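Hypothetical protein TM1631 (Thermotoga maritima, PDB 1VPQ) is of unknown function but belongs to the DUF72 family and adopts a TIM-barrel-type fold of parallel strands and surrounding helices. Local coordinates at residues A[27-32]-A[258-263]; A[102-107]-A[145-150]; A[153-158]-A[176-181]. All blocks are in the same frame, centred on the assembly; numbering follows the deposited sequence. Where two conformers were deposited one is given.

Interaction 1: residues A[27-32]-A[258-263]; sequences KGVVYP and AAINAL
V30 presses both of its methyls onto helix 257-270, meeting A259, I260 and L263 in a contact that is entirely apolar. The two methyls straddle the single CB of A259: V30 CG2 lies 3.6 Å from A259 CB, and V30 CG1 is nearly as near, at 3.8 Å. CG1 goes on to do most of the work, because it also reaches the side chains that border A259 on the helix surface. It stands 4.2 Å from L263 CD1 and meets CG1 of I260 at a similar separation, the two side chains crossing at a slant. With CG1 anti to its carbonyl carbon (chi1 -68°), V30 directs one branch toward I260 and L263 while the other drops onto the alanine. I260 points to the side at its base, yet its extended chain (chi2 170°) carries CD1 to the loop, where it comes within 4.1 Å of V29 CG1, nearly at right angles.

The polar interactions nearby shape each partner separately. In the loop, the amide N of G28 donates to Y31 O at 2.7 Å, closing a tight chain reversal around the two valines. Within the helix, the amide of L263 bonds to A259 O in the regular pattern.

The contact joins the loop that follows strand 13-18 to the last helix of the chain. Y31 takes no part and is buried instead against helix 40-46, its ring stacked on F40, while A258 and A262 pack on T18 of strand 13-18 and F250 of strand 245-250.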
ATOM      1  N   LYS A  27      11.384  17.285   4.240  1.00 31.12           N
ATOM      2  CA  LYS A  27      12.532  18.065   4.706  1.00 31.16           C
ATOM      3  C   LYS A  27      12.084  19.130   5.704  1.00 31.23           C
ATOM      4  O   LYS A  27      11.185  19.922   5.403  1.00 31.63           O
ATOM      5  CB  LYS A  27      13.245  18.752   3.544  1.00 31.23           C
ATOM      6  CG  LYS A  27      14.149  17.866   2.713  1.00 31.06           C
ATOM      7  CD  LYS A  27      14.850  18.724   1.677  1.00 31.25           C
ATOM      8  CE  LYS A  27      16.116  18.092   1.188  1.00 31.50           C
ATOM      9  N   GLY A  28      12.732  19.163   6.870  1.00 31.05           N
ATOM     10  CA  GLY A  28      12.352  20.074   7.957  1.00 30.97           C
ATOM     11  C   GLY A  28      11.137  19.595   8.739  1.00 31.02           C
ATOM     12  O   GLY A  28      10.493  20.376   9.458  1.00 30.75           O
ATOM     13  N   VAL A  29      10.825  18.307   8.579  1.00 30.95           N
ATOM     14  CA  VAL A  29       9.743  17.651   9.289  1.00 30.74           C
ATOM     15  C   VAL A  29      10.338  16.366   9.856  1.00 30.84           C
ATOM     16  O   VAL A  29      10.687  16.335  11.029  1.00 30.71           O
ATOM     17  CB  VAL A  29       8.518  17.397   8.370  1.00 30.81           C
ATOM     18  CG1 VAL A  29       7.405  16.659   9.118  1.00 30.70           C
ATOM     19  CG2 VAL A  29       7.990  18.713   7.813  1.00 30.27           C
ATOM     20  N   VAL A  30      10.495  15.336   9.027  1.00 31.00           N
ATOM     21  CA  VAL A  30      11.178  14.101   9.457  1.00 31.36           C
ATOM     22  C   VAL A  30      12.550  13.920   8.827  1.00 31.42           C
ATOM     23  O   VAL A  30      13.359  13.139   9.326  1.00 31.86           O
ATOM     24  CB  VAL A  30      10.345  12.819   9.209  1.00 31.49           C
ATOM     25  CG1 VAL A  30       9.126  12.797  10.125  1.00 31.77           C
ATOM     26  CG2 VAL A  30       9.942  12.678   7.743  1.00 31.99           C
ATOM     27  N   TYR A  31      12.805  14.616   7.723  1.00 31.40           N
ATOM     28  CA  TYR A  31      14.141  14.667   7.140  1.00 31.37           C
ATOM     29  C   TYR A  31      14.828  15.971   7.554  1.00 31.51           C
ATOM     30  O   TYR A  31      14.173  17.020   7.649  1.00 31.44           O
ATOM     31  CB  TYR A  31      14.097  14.575   5.604  1.00 31.33           C
ATOM     32  CG  TYR A  31      13.637  13.250   5.026  1.00 31.42           C
ATOM     33  CD1 TYR A  31      13.880  12.041   5.682  1.00 31.75           C
ATOM     34  CD2 TYR A  31      12.993  13.206   3.794  1.00 31.96           C
ATOM     35  CE1 TYR A  31      13.466  10.834   5.143  1.00 32.05           C
ATOM     36  CE2 TYR A  31      12.576  11.997   3.241  1.00 32.42           C
ATOM     37  CZ  TYR A  31      12.816  10.812   3.921  1.00 32.61           C
ATOM     38  OH  TYR A  31      12.403   9.610   3.381  1.00 32.64           O
ATOM     39  N   PRO A  32      16.159  15.922   7.779  1.00 31.45           N
ATOM     40  CA  PRO A  32      16.857  17.160   8.076  1.00 31.43           C
ATOM     41  C   PRO A  32      16.712  18.136   6.919  1.00 31.53           C
ATOM     42  O   PRO A  32      16.646  17.719   5.762  1.00 31.36           O
ATOM     43  CB  PRO A  32      18.313  16.718   8.233  1.00 31.28           C
ATOM     44  CG  PRO A  32      18.253  15.263   8.499  1.00 31.33           C
ATOM     45  CD  PRO A  32      17.076  14.769   7.757  1.00 31.41           C
ATOM     46  N   ALA A 258       2.358  11.255   7.403  1.00 27.57           N
ATOM     47  CA  ALA A 258       2.450   9.797   7.311  1.00 27.66           C
ATOM     48  C   ALA A 258       3.665   9.247   8.056  1.00 27.58           C
ATOM     49  O   ALA A 258       3.565   8.254   8.774  1.00 28.04           O
ATOM     50  CB  ALA A 258       2.498   9.362   5.858  1.00 27.58           C
ATOM     51  N   ALA A 259       4.811   9.895   7.865  1.00 27.62           N
ATOM     52  CA  ALA A 259       6.053   9.503   8.526  1.00 27.12           C
ATOM     53  C   ALA A 259       5.942   9.671  10.045  1.00 27.06           C
ATOM     54  O   ALA A 259       6.324   8.769  10.792  1.00 27.09           O
ATOM     55  CB  ALA A 259       7.214  10.293   7.972  1.00 27.04           C
ATOM     56  N   ILE A 260       5.406  10.812  10.491  1.00 26.82           N
ATOM     57  CA  ILE A 260       5.138  11.057  11.918  1.00 26.65           C
ATOM     58  C   ILE A 260       4.287   9.937  12.507  1.00 26.44           C
ATOM     59  O   ILE A 260       4.689   9.289  13.477  1.00 26.79           O
ATOM     60  CB  ILE A 260       4.456  12.442  12.161  1.00 26.89           C
ATOM     61  CG1 ILE A 260       5.455  13.572  11.902  1.00 26.42           C
ATOM     62  CG2 ILE A 260       3.930  12.567  13.599  1.00 27.02           C
ATOM     63  CD1 ILE A 260       4.847  14.969  11.864  1.00 26.59           C
ATOM     64  N   ASN A 261       3.127   9.697  11.908  1.00 26.12           N
ATOM     65  CA  ASN A 261       2.223   8.655  12.378  1.00 25.85           C
ATOM     66  C   ASN A 261       2.829   7.251  12.298  1.00 25.84           C
ATOM     67  O   ASN A 261       2.600   6.417  13.185  1.00 25.57           O
ATOM     68  CB  ASN A 261       0.893   8.686  11.608  1.00 25.83           C
ATOM     69  CG  ASN A 261       0.041   9.908  11.931  1.00 26.25           C
ATOM     70  OD1 ASN A 261      -0.790  10.312  11.123  1.00 25.76           O
ATOM     71  ND2 ASN A 261       0.236  10.493  13.110  1.00 26.49           N
ATOM     72  N   ALA A 262       3.590   6.986  11.241  1.00 25.69           N
ATOM     73  CA  ALA A 262       4.203   5.668  11.067  1.00 25.77           C
ATOM     74  C   ALA A 262       5.250   5.420  12.151  1.00 25.40           C
ATOM     75  O   ALA A 262       5.397   4.295  12.648  1.00 25.42           O
ATOM     76  CB  ALA A 262       4.816   5.536   9.671  1.00 26.06           C
ATOM     77  N   LEU A 263       5.969   6.480  12.501  1.00 25.05           N
ATOM     78  CA  LEU A 263       6.944   6.451  13.594  1.00 25.07           C
ATOM     79  C   LEU A 263       6.282   6.295  14.967  1.00 24.85           C
ATOM     80  O   LEU A 263       6.837   5.638  15.851  1.00 24.24           O
ATOM     81  CB  LEU A 263       7.800   7.717  13.589  1.00 25.03           C
ATOM     82  CG  LEU A 263       8.811   7.879  12.450  1.00 25.47           C
ATOM     83  CD1 LEU A 263       9.317   9.292  12.415  1.00 25.37           C
ATOM     84  CD2 LEU A 263       9.973   6.903  12.593  1.00 26.16           C
TER

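Interaction 2: residues A[102-107]-A[145-150]; sequences EDMENF and RESYPY
Y148, whose ring meets M104 and F107 of helix 101-116, has its backbone oxygen held by R145: R145 NH2 donates to Y148 O at 2.8 Å, in the carbonyl plane and with an N-H...O angle of 165°. The same NH2 also donates to Y150 O at 3.1 Å, more bent, with the donor tilted out of that carbonyl plane. Both acceptors lie close to the guanidinium plane, so one nitrogen ties together the turn that leaves helix 135-147, while R145 NH1 bonds to H173 O.

Across the contact the meeting is by side-chain carbons. M104 folds back on itself, bent at chi2 (-58°) and again at chi3, and this brings its methyl CE against the base of the Y148 ring, 3.6 Å from CD1 and obliquely placed rather than squarely over the ring. Beyond it, CE1 of Y148 approaches the edge of the F107 ring near its plane, 4.0 Å from CE2. Nearer its backbone, M104 is met by the hydroxyl of S147, with S147 OG 3.3 Å from M104 CG. This buried oxygen finds its polar partner elsewhere, in L144 O one turn back, which satisfies it within an otherwise apolar interface.

The contact pairs helix 101-116 with S147 and the turn that follows helix 135-147, on the outside of the barrel. M104 also touches P86, in the loop before helix 87-91, and V89 within that helix; Y148 packs further along helix 101-116 on T108 and I111, and the hydroxyl of Y148 is hydrogen-bonded to T123 OG1 of strand 120-126.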
ATOM      1  N   GLU A 102      -1.503  -9.383 -20.687  1.00 31.22           N
ATOM      2  CA  GLU A 102      -0.290  -8.852 -21.318  1.00 31.45           C
ATOM      3  C   GLU A 102       0.392  -7.818 -20.412  1.00 31.16           C
ATOM      4  O   GLU A 102       1.604  -7.887 -20.197  1.00 30.65           O
ATOM      5  CB  GLU A 102      -0.563  -8.271 -22.710  1.00 31.63           C
ATOM      6  CG  GLU A 102      -1.377  -9.172 -23.675  1.00 33.59           C
ATOM      7  CD  GLU A 102      -0.804 -10.587 -23.883  1.00 35.95           C
ATOM      8  OE1 GLU A 102       0.208 -10.745 -24.611  1.00 37.25           O
ATOM      9  OE2 GLU A 102      -1.398 -11.555 -23.350  1.00 37.50           O
ATOM     10  N   ASP A 103      -0.392  -6.892 -19.859  1.00 31.12           N
ATOM     11  CA  ASP A 103       0.136  -5.865 -18.937  1.00 31.23           C
ATOM     12  C   ASP A 103       0.832  -6.428 -17.685  1.00 31.40           C
ATOM     13  O   ASP A 103       1.870  -5.913 -17.262  1.00 31.37           O
ATOM     14  CB  ASP A 103      -0.978  -4.885 -18.514  1.00 31.29           C
ATOM     15  CG  ASP A 103      -1.239  -3.791 -19.557  1.00 31.35           C
ATOM     16  OD1 ASP A 103      -0.524  -3.733 -20.572  1.00 30.44           O
ATOM     17  OD2 ASP A 103      -2.160  -2.976 -19.360  1.00 32.47           O
ATOM     18  N   MET A 104       0.258  -7.474 -17.093  1.00 31.64           N
ATOM     19  CA  MET A 104       0.810  -8.072 -15.870  1.00 31.96           C
ATOM     20  C   MET A 104       2.022  -8.966 -16.128  1.00 32.25           C
ATOM     21  O   MET A 104       2.915  -9.038 -15.290  1.00 32.14           O
ATOM     22  CB  MET A 104      -0.270  -8.852 -15.111  1.00 31.92           C
ATOM     23  CG  MET A 104      -1.331  -7.962 -14.470  1.00 31.81           C
ATOM     24  SD  MET A 104      -0.642  -6.769 -13.307  1.00 32.14           S
ATOM     25  CE  MET A 104      -0.058  -7.842 -11.988  1.00 32.76           C
ATOM     26  N   GLU A 105       2.042  -9.649 -17.271  1.00 32.95           N
ATOM     27  CA  GLU A 105       3.207 -10.442 -17.698  1.00 33.59           C
ATOM     28  C   GLU A 105       4.401  -9.537 -17.968  1.00 33.88           C
ATOM     29  O   GLU A 105       5.530  -9.847 -17.590  1.00 33.85           O
ATOM     30  CB  GLU A 105       2.887 -11.256 -18.954  1.00 33.59           C
ATOM     31  CG  GLU A 105       1.990 -12.463 -18.682  1.00 34.94           C
ATOM     32  CD  GLU A 105       1.709 -13.300 -19.925  1.00 36.71           C
ATOM     33  OE1 GLU A 105       1.537 -12.721 -21.027  1.00 37.89           O
ATOM     34  OE2 GLU A 105       1.649 -14.547 -19.791  1.00 37.81           O
ATOM     35  N   ASN A 106       4.131  -8.424 -18.641  1.00 34.22           N
ATOM     36  CA  ASN A 106       5.122  -7.387 -18.894  1.00 34.68           C
ATOM     37  C   ASN A 106       5.681  -6.841 -17.583  1.00 34.77           C
ATOM     38  O   ASN A 106       6.895  -6.755 -17.392  1.00 34.55           O
ATOM     39  CB  ASN A 106       4.464  -6.261 -19.692  1.00 34.90           C
ATOM     40  CG  ASN A 106       5.457  -5.256 -20.209  1.00 36.06           C
ATOM     41  OD1 ASN A 106       5.455  -4.095 -19.790  1.00 37.76           O
ATOM     42  ND2 ASN A 106       6.314  -5.689 -21.132  1.00 37.20           N
ATOM     43  N   PHE A 107       4.759  -6.484 -16.693  1.00 35.09           N
ATOM     44  CA  PHE A 107       5.062  -5.991 -15.345  1.00 35.26           C
ATOM     45  C   PHE A 107       5.839  -7.006 -14.513  1.00 35.53           C
ATOM     46  O   PHE A 107       6.745  -6.632 -13.780  1.00 35.54           O
ATOM     47  CB  PHE A 107       3.753  -5.631 -14.641  1.00 35.28           C
ATOM     48  CG  PHE A 107       3.876  -5.421 -13.155  1.00 35.05           C
ATOM     49  CD1 PHE A 107       4.313  -4.207 -12.647  1.00 34.87           C
ATOM     50  CD2 PHE A 107       3.503  -6.426 -12.265  1.00 35.09           C
ATOM     51  CE1 PHE A 107       4.396  -4.002 -11.279  1.00 35.31           C
ATOM     52  CE2 PHE A 107       3.585  -6.235 -10.898  1.00 34.86           C
ATOM     53  CZ  PHE A 107       4.029  -5.022 -10.399  1.00 35.33           C
ATOM     54  N   ARG A 145      -6.101 -12.374 -11.235  1.00 29.61           N
ATOM     55  CA  ARG A 145      -5.528 -13.449 -10.449  1.00 29.63           C
ATOM     56  C   ARG A 145      -4.737 -14.411 -11.350  1.00 29.31           C
ATOM     57  O   ARG A 145      -3.560 -14.685 -11.106  1.00 28.99           O
ATOM     58  CB  ARG A 145      -6.637 -14.193  -9.691  1.00 29.74           C
ATOM     59  CG  ARG A 145      -6.206 -15.518  -9.062  1.00 30.14           C
ATOM     60  CD  ARG A 145      -5.410 -15.306  -7.795  1.00 30.60           C
ATOM     61  NE  ARG A 145      -4.014 -14.959  -8.026  1.00 30.65           N
ATOM     62  CZ  ARG A 145      -3.156 -14.638  -7.061  1.00 30.86           C
ATOM     63  NH1 ARG A 145      -3.546 -14.617  -5.789  1.00 31.61           N
ATOM     64  NH2 ARG A 145      -1.904 -14.337  -7.362  1.00 29.64           N
ATOM     65  N   GLU A 146      -5.376 -14.908 -12.400  1.00 29.06           N
ATOM     66  CA  GLU A 146      -4.697 -15.828 -13.315  1.00 29.04           C
ATOM     67  C   GLU A 146      -3.575 -15.208 -14.183  1.00 28.48           C
ATOM     68  O   GLU A 146      -2.741 -15.940 -14.708  1.00 28.21           O
ATOM     69  CB  GLU A 146      -5.714 -16.605 -14.159  1.00 29.45           C
ATOM     70  CG  GLU A 146      -6.600 -15.786 -15.085  1.00 30.82           C
ATOM     71  CD  GLU A 146      -7.826 -16.574 -15.562  1.00 32.63           C
ATOM     72  OE1 GLU A 146      -8.352 -17.408 -14.792  1.00 34.14           O
ATOM     73  OE2 GLU A 146      -8.265 -16.364 -16.712  1.00 34.30           O
ATOM     74  N   SER A 147      -3.528 -13.878 -14.298  1.00 27.97           N
ATOM     75  CA  SER A 147      -2.429 -13.199 -14.998  1.00 27.58           C
ATOM     76  C   SER A 147      -1.150 -13.067 -14.166  1.00 27.80           C
ATOM     77  O   SER A 147      -0.077 -12.827 -14.717  1.00 27.84           O
ATOM     78  CB  SER A 147      -2.862 -11.798 -15.447  1.00 27.64           C
ATOM     79  OG  SER A 147      -2.839 -10.869 -14.381  1.00 25.88           O
ATOM     80  N   TYR A 148      -1.268 -13.206 -12.848  1.00 27.96           N
ATOM     81  CA  TYR A 148      -0.170 -12.912 -11.926  1.00 28.20           C
ATOM     82  C   TYR A 148      -0.075 -13.964 -10.819  1.00 28.40           C
ATOM     83  O   TYR A 148      -0.904 -13.956  -9.917  1.00 28.59           O
ATOM     84  CB  TYR A 148      -0.382 -11.534 -11.291  1.00 28.07           C
ATOM     85  CG  TYR A 148       0.824 -11.043 -10.521  1.00 28.40           C
ATOM     86  CD1 TYR A 148       1.980 -10.639 -11.183  1.00 28.21           C
ATOM     87  CD2 TYR A 148       0.814 -10.986  -9.130  1.00 28.40           C
ATOM     88  CE1 TYR A 148       3.083 -10.187 -10.485  1.00 28.22           C
ATOM     89  CE2 TYR A 148       1.917 -10.540  -8.425  1.00 28.53           C
ATOM     90  CZ  TYR A 148       3.041 -10.140  -9.109  1.00 28.30           C
ATOM     91  OH  TYR A 148       4.124  -9.702  -8.404  1.00 29.13           O
ATOM     92  N   PRO A 149       0.944 -14.850 -10.870  1.00 28.53           N
ATOM     93  CA  PRO A 149       1.057 -15.978  -9.929  1.00 28.88           C
ATOM     94  C   PRO A 149       1.802 -15.724  -8.606  1.00 28.86           C
ATOM     95  O   PRO A 149       2.156 -16.688  -7.930  1.00 29.15           O
ATOM     96  CB  PRO A 149       1.847 -17.003 -10.745  1.00 28.68           C
ATOM     97  CG  PRO A 149       2.795 -16.159 -11.521  1.00 28.81           C
ATOM     98  CD  PRO A 149       2.055 -14.863 -11.839  1.00 28.49           C
ATOM     99  N   TYR A 150       2.043 -14.471  -8.238  1.00 28.69           N
ATOM    100  CA  TYR A 150       2.785 -14.172  -7.018  1.00 28.65           C
ATOM    101  C   TYR A 150       1.893 -13.472  -6.011  1.00 28.48           C
ATOM    102  O   TYR A 150       0.738 -13.183  -6.299  1.00 28.80           O
ATOM    103  CB  TYR A 150       4.018 -13.330  -7.339  1.00 28.93           C
ATOM    104  CG  TYR A 150       4.907 -13.996  -8.353  1.00 29.51           C
ATOM    105  CD1 TYR A 150       5.470 -15.237  -8.092  1.00 30.15           C
ATOM    106  CD2 TYR A 150       5.163 -13.405  -9.579  1.00 30.96           C
ATOM    107  CE1 TYR A 150       6.270 -15.871  -9.014  1.00 30.76           C
ATOM    108  CE2 TYR A 150       5.973 -14.035 -10.517  1.00 31.20           C
ATOM    109  CZ  TYR A 150       6.521 -15.267 -10.223  1.00 31.02           C
ATOM    110  OH  TYR A 150       7.321 -15.900 -11.137  1.00 31.68           O
TER

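Interaction 3: residues A[153-158]-A[176-181]; sequences AVEFRH and TFVVVD. With SO4 (sulfate ion), chain C; SO4 (sulfate ion), chain B.
A153 and V154 pair with T176 and F177 as neighbouring parallel strands of a beta-alpha-beta unit in the TIM-barrel fold, helix 164-173 making the crossover. V154 uses both its backbone N and O on the partner strand: N donates to T176 O at 2.9 Å, and O accepts from V178 N at 3.0 Å. Beyond this ladder E155 runs its aliphatic part obliquely across V178, with E155 CB 3.6 Å from V178 CB. The carboxylate is held by R203 and H205 NE2, and E155 OE2 makes a salt bridge to R157 NH1 at 3.5 Å. Bends at chi2 (90°) and chi3 (84°) curl R157 so that its guanidinium edge faces two sulfates: NE donates to O4 of the chain C ion at 2.9 Å, and NH1 to O1 of the chain B ion at 3.1 Å. The sulfates probably come from the crystallisation liquor, but K84 and R203 also bind sulfate, consistent with a pocket that accepts anions. An alanine in place of R157 removes the donor shared by both ions and would probably weaken their hold and leave E155 less balanced in charge. Where the strands diverge, one water accepts from F156 N and donates to V178 O at 2.8 Å.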
ATOM      1  N   ALA A 153      -2.460  -8.591  -3.336  1.00 29.07           N
ATOM      2  CA  ALA A 153      -3.403  -7.964  -2.409  1.00 29.54           C
ATOM      3  C   ALA A 153      -4.267  -6.953  -3.138  1.00 30.19           C
ATOM      4  O   ALA A 153      -3.802  -6.270  -4.063  1.00 29.83           O
ATOM      5  CB  ALA A 153      -2.676  -7.281  -1.250  1.00 29.50           C
ATOM      6  N   VAL A 154      -5.532  -6.869  -2.718  1.00 30.97           N
ATOM      7  CA  VAL A 154      -6.508  -5.974  -3.354  1.00 31.38           C
ATOM      8  C   VAL A 154      -7.195  -5.042  -2.340  1.00 31.81           C
ATOM      9  O   VAL A 154      -7.607  -5.468  -1.251  1.00 31.11           O
ATOM     10  CB  VAL A 154      -7.581  -6.775  -4.176  1.00 31.50           C
ATOM     11  CG1 VAL A 154      -8.754  -5.872  -4.584  1.00 31.37           C
ATOM     12  CG2 VAL A 154      -6.955  -7.407  -5.431  1.00 30.45           C
ATOM     13  N   GLU A 155      -7.319  -3.777  -2.750  1.00 32.25           N
ATOM     14  CA  GLU A 155      -8.021  -2.733  -2.016  1.00 32.76           C
ATOM     15  C   GLU A 155      -9.151  -2.133  -2.871  1.00 32.85           C
ATOM     16  O   GLU A 155      -8.930  -1.752  -4.027  1.00 33.16           O
ATOM     17  CB  GLU A 155      -7.037  -1.605  -1.665  1.00 33.04           C
ATOM     18  CG  GLU A 155      -7.609  -0.522  -0.757  1.00 33.53           C
ATOM     19  CD  GLU A 155      -6.732   0.722  -0.678  1.00 34.69           C
ATOM     20  OE1 GLU A 155      -5.498   0.581  -0.711  1.00 35.38           O
ATOM     21  OE2 GLU A 155      -7.273   1.847  -0.577  1.00 35.12           O
ATOM     22  N   PHE A 156     -10.334  -2.000  -2.274  1.00 32.84           N
ATOM     23  CA  PHE A 156     -11.479  -1.331  -2.901  1.00 32.54           C
ATOM     24  C   PHE A 156     -11.744   0.031  -2.271  1.00 32.42           C
ATOM     25  O   PHE A 156     -11.499   0.234  -1.080  1.00 32.40           O
ATOM     26  CB  PHE A 156     -12.742  -2.171  -2.758  1.00 32.87           C
ATOM     27  CG  PHE A 156     -12.542  -3.622  -3.038  1.00 32.01           C
ATOM     28  CD1 PHE A 156     -12.509  -4.090  -4.345  1.00 32.78           C
ATOM     29  CD2 PHE A 156     -12.405  -4.528  -1.995  1.00 33.60           C
ATOM     30  CE1 PHE A 156     -12.327  -5.457  -4.610  1.00 33.28           C
ATOM     31  CE2 PHE A 156     -12.229  -5.893  -2.245  1.00 32.62           C
ATOM     32  CZ  PHE A 156     -12.193  -6.356  -3.555  1.00 32.22           C
ATOM     33  N   ARG A 157     -12.254   0.950  -3.087  1.00 32.10           N
ATOM     34  CA  ARG A 157     -12.642   2.284  -2.640  1.00 31.92           C
ATOM     35  C   ARG A 157     -14.161   2.427  -2.506  1.00 31.87           C
ATOM     36  O   ARG A 157     -14.637   3.222  -1.701  1.00 32.48           O
ATOM     37  CB  ARG A 157     -12.135   3.332  -3.628  1.00 31.90           C
ATOM     38  CG  ARG A 157     -12.298   4.775  -3.146  1.00 32.12           C
ATOM     39  CD  ARG A 157     -11.083   5.199  -2.379  1.00 32.34           C
ATOM     40  NE  ARG A 157     -10.040   5.668  -3.290  1.00 32.87           N
ATOM     41  CZ  ARG A 157      -8.731   5.530  -3.101  1.00 33.51           C
ATOM     42  NH1 ARG A 157      -8.252   4.896  -2.036  1.00 33.33           N
ATOM     43  NH2 ARG A 157      -7.891   6.021  -3.999  1.00 34.13           N
ATOM     44  N   HIS A 158     -14.919   1.656  -3.281  1.00 31.43           N
ATOM     45  CA  HIS A 158     -16.373   1.824  -3.338  1.00 30.89           C
ATOM     46  C   HIS A 158     -17.080   0.920  -2.309  1.00 31.04           C
ATOM     47  O   HIS A 158     -16.711  -0.248  -2.146  1.00 30.69           O
ATOM     48  CB  HIS A 158     -16.866   1.533  -4.766  1.00 30.65           C
ATOM     49  CG  HIS A 158     -18.241   2.057  -5.055  1.00 29.93           C
ATOM     50  ND1 HIS A 158     -19.350   1.241  -5.121  1.00 28.26           N
ATOM     51  CD2 HIS A 158     -18.684   3.316  -5.296  1.00 29.03           C
ATOM     52  CE1 HIS A 158     -20.416   1.975  -5.389  1.00 28.89           C
ATOM     53  NE2 HIS A 158     -20.038   3.237  -5.501  1.00 28.07           N
ATOM     54  N   THR A 176      -4.885 -11.418  -0.825  1.00 31.46           N
ATOM     55  CA  THR A 176      -4.814 -10.772   0.475  1.00 31.54           C
ATOM     56  C   THR A 176      -5.681  -9.500   0.475  1.00 32.17           C
ATOM     57  O   THR A 176      -5.603  -8.665  -0.433  1.00 31.63           O
ATOM     58  CB  THR A 176      -3.343 -10.458   0.844  1.00 31.61           C
ATOM     59  OG1 THR A 176      -2.619 -11.689   1.017  1.00 29.78           O
ATOM     60  CG2 THR A 176      -3.242  -9.617   2.117  1.00 31.49           C
ATOM     61  N   PHE A 177      -6.518  -9.383   1.501  1.00 32.78           N
ATOM     62  CA  PHE A 177      -7.422  -8.252   1.657  1.00 33.30           C
ATOM     63  C   PHE A 177      -6.710  -7.043   2.281  1.00 33.47           C
ATOM     64  O   PHE A 177      -6.093  -7.153   3.346  1.00 33.75           O
ATOM     65  CB  PHE A 177      -8.627  -8.658   2.519  1.00 33.35           C
ATOM     66  CG  PHE A 177      -9.543  -7.517   2.832  1.00 34.13           C
ATOM     67  CD1 PHE A 177     -10.324  -6.946   1.836  1.00 34.79           C
ATOM     68  CD2 PHE A 177      -9.605  -6.992   4.112  1.00 35.01           C
ATOM     69  CE1 PHE A 177     -11.160  -5.888   2.113  1.00 35.00           C
ATOM     70  CE2 PHE A 177     -10.434  -5.933   4.395  1.00 35.41           C
ATOM     71  CZ  PHE A 177     -11.207  -5.373   3.398  1.00 35.63           C
ATOM     72  N   VAL A 178      -6.792  -5.894   1.609  1.00 33.52           N
ATOM     73  CA  VAL A 178      -6.242  -4.653   2.138  1.00 33.23           C
ATOM     74  C   VAL A 178      -7.214  -4.010   3.119  1.00 33.11           C
ATOM     75  O   VAL A 178      -8.266  -3.504   2.729  1.00 33.38           O
ATOM     76  CB  VAL A 178      -5.915  -3.661   1.023  1.00 33.23           C
ATOM     77  CG1 VAL A 178      -5.433  -2.329   1.602  1.00 33.23           C
ATOM     78  CG2 VAL A 178      -4.846  -4.246   0.120  1.00 33.48           C
ATOM     79  N   VAL A 179      -6.854  -4.039   4.396  1.00 33.00           N
ATOM     80  CA  VAL A 179      -7.654  -3.397   5.439  1.00 32.67           C
ATOM     81  C   VAL A 179      -7.352  -1.902   5.383  1.00 32.30           C
ATOM     82  O   VAL A 179      -6.216  -1.488   5.585  1.00 32.01           O
ATOM     83  CB  VAL A 179      -7.327  -3.927   6.848  1.00 32.58           C
ATOM     84  CG1 VAL A 179      -8.176  -3.202   7.899  1.00 32.57           C
ATOM     85  CG2 VAL A 179      -7.531  -5.440   6.926  1.00 32.35           C
ATOM     86  N   VAL A 180      -8.379  -1.102   5.121  1.00 32.10           N
ATOM     87  CA  VAL A 180      -8.185   0.320   4.853  1.00 31.83           C
ATOM     88  C   VAL A 180      -8.813   1.197   5.928  1.00 32.05           C
ATOM     89  O   VAL A 180      -9.945   0.954   6.364  1.00 32.14           O
ATOM     90  CB  VAL A 180      -8.822   0.741   3.520  0.65 31.80           C
ATOM     91  CG1 VAL A 180      -8.533   2.213   3.221  0.65 32.15           C
ATOM     92  CG2 VAL A 180      -8.321  -0.097   2.400  0.65 31.80           C
ATOM     93  N   ASP A 181      -8.071   2.225   6.343  1.00 31.81           N
ATOM     94  CA  ASP A 181      -8.669   3.355   7.034  1.00 31.79           C
ATOM     95  C   ASP A 181      -8.661   4.582   6.119  1.00 31.63           C
ATOM     96  O   ASP A 181      -7.606   5.052   5.685  1.00 31.45           O
ATOM     97  CB  ASP A 181      -7.991   3.669   8.365  1.00 31.70           C
ATOM     98  CG  ASP A 181      -8.853   4.564   9.239  1.00 31.59           C
ATOM     99  OD1 ASP A 181      -9.854   4.062   9.798  1.00 30.17           O
ATOM    100  OD2 ASP A 181      -8.549   5.773   9.336  1.00 31.07           O
TER
HETATM  101  S   SO4 C 263     -10.280   7.693  -6.277  1.00 42.12           S
HETATM  102  O1  SO4 C 263      -8.906   7.397  -6.673  1.00 41.66           O
HETATM  103  O2  SO4 C 263     -10.817   8.774  -7.085  1.00 42.36           O
HETATM  104  O3  SO4 C 263     -11.117   6.522  -6.490  1.00 43.40           O
HETATM  105  O4  SO4 C 263     -10.331   8.073  -4.871  1.00 42.25           O
HETATM  106  S   SO4 B 262      -4.229   5.601  -2.877  1.00 49.31           S
HETATM  107  O1  SO4 B 262      -5.177   4.532  -2.580  1.00 50.28           O
HETATM  108  O2  SO4 B 262      -4.561   6.237  -4.147  1.00 50.49           O
HETATM  109  O3  SO4 B 262      -4.307   6.586  -1.808  1.00 49.70           O
HETATM  110  O4  SO4 B 262      -2.887   5.039  -2.986  1.00 49.48           O
HETATM  111  O   HOH W   1     -10.213  -3.090   0.788  1.00 30.01           O

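Interaction 3 belongs to the barrel core and is built on backbone bonds and charge, with a bound-ion site beyond it. Interaction 2, also buried, lies outside the strands, where a helix meets the end of another and the turn after it, mainly through aliphatic and aromatic carbons; interaction 1 is a surface contact of a loop on a helix and is wholly apolar. Interactions 2 and 3 adjoin in the chain, since helix 135-147 leads through a short turn into strand 152-155, although their centres are 19 Å apart. Both are nested within the long loop that interaction 1 closes by bringing an early segment to the last helix, and both lie across the chain's centre from interaction 1.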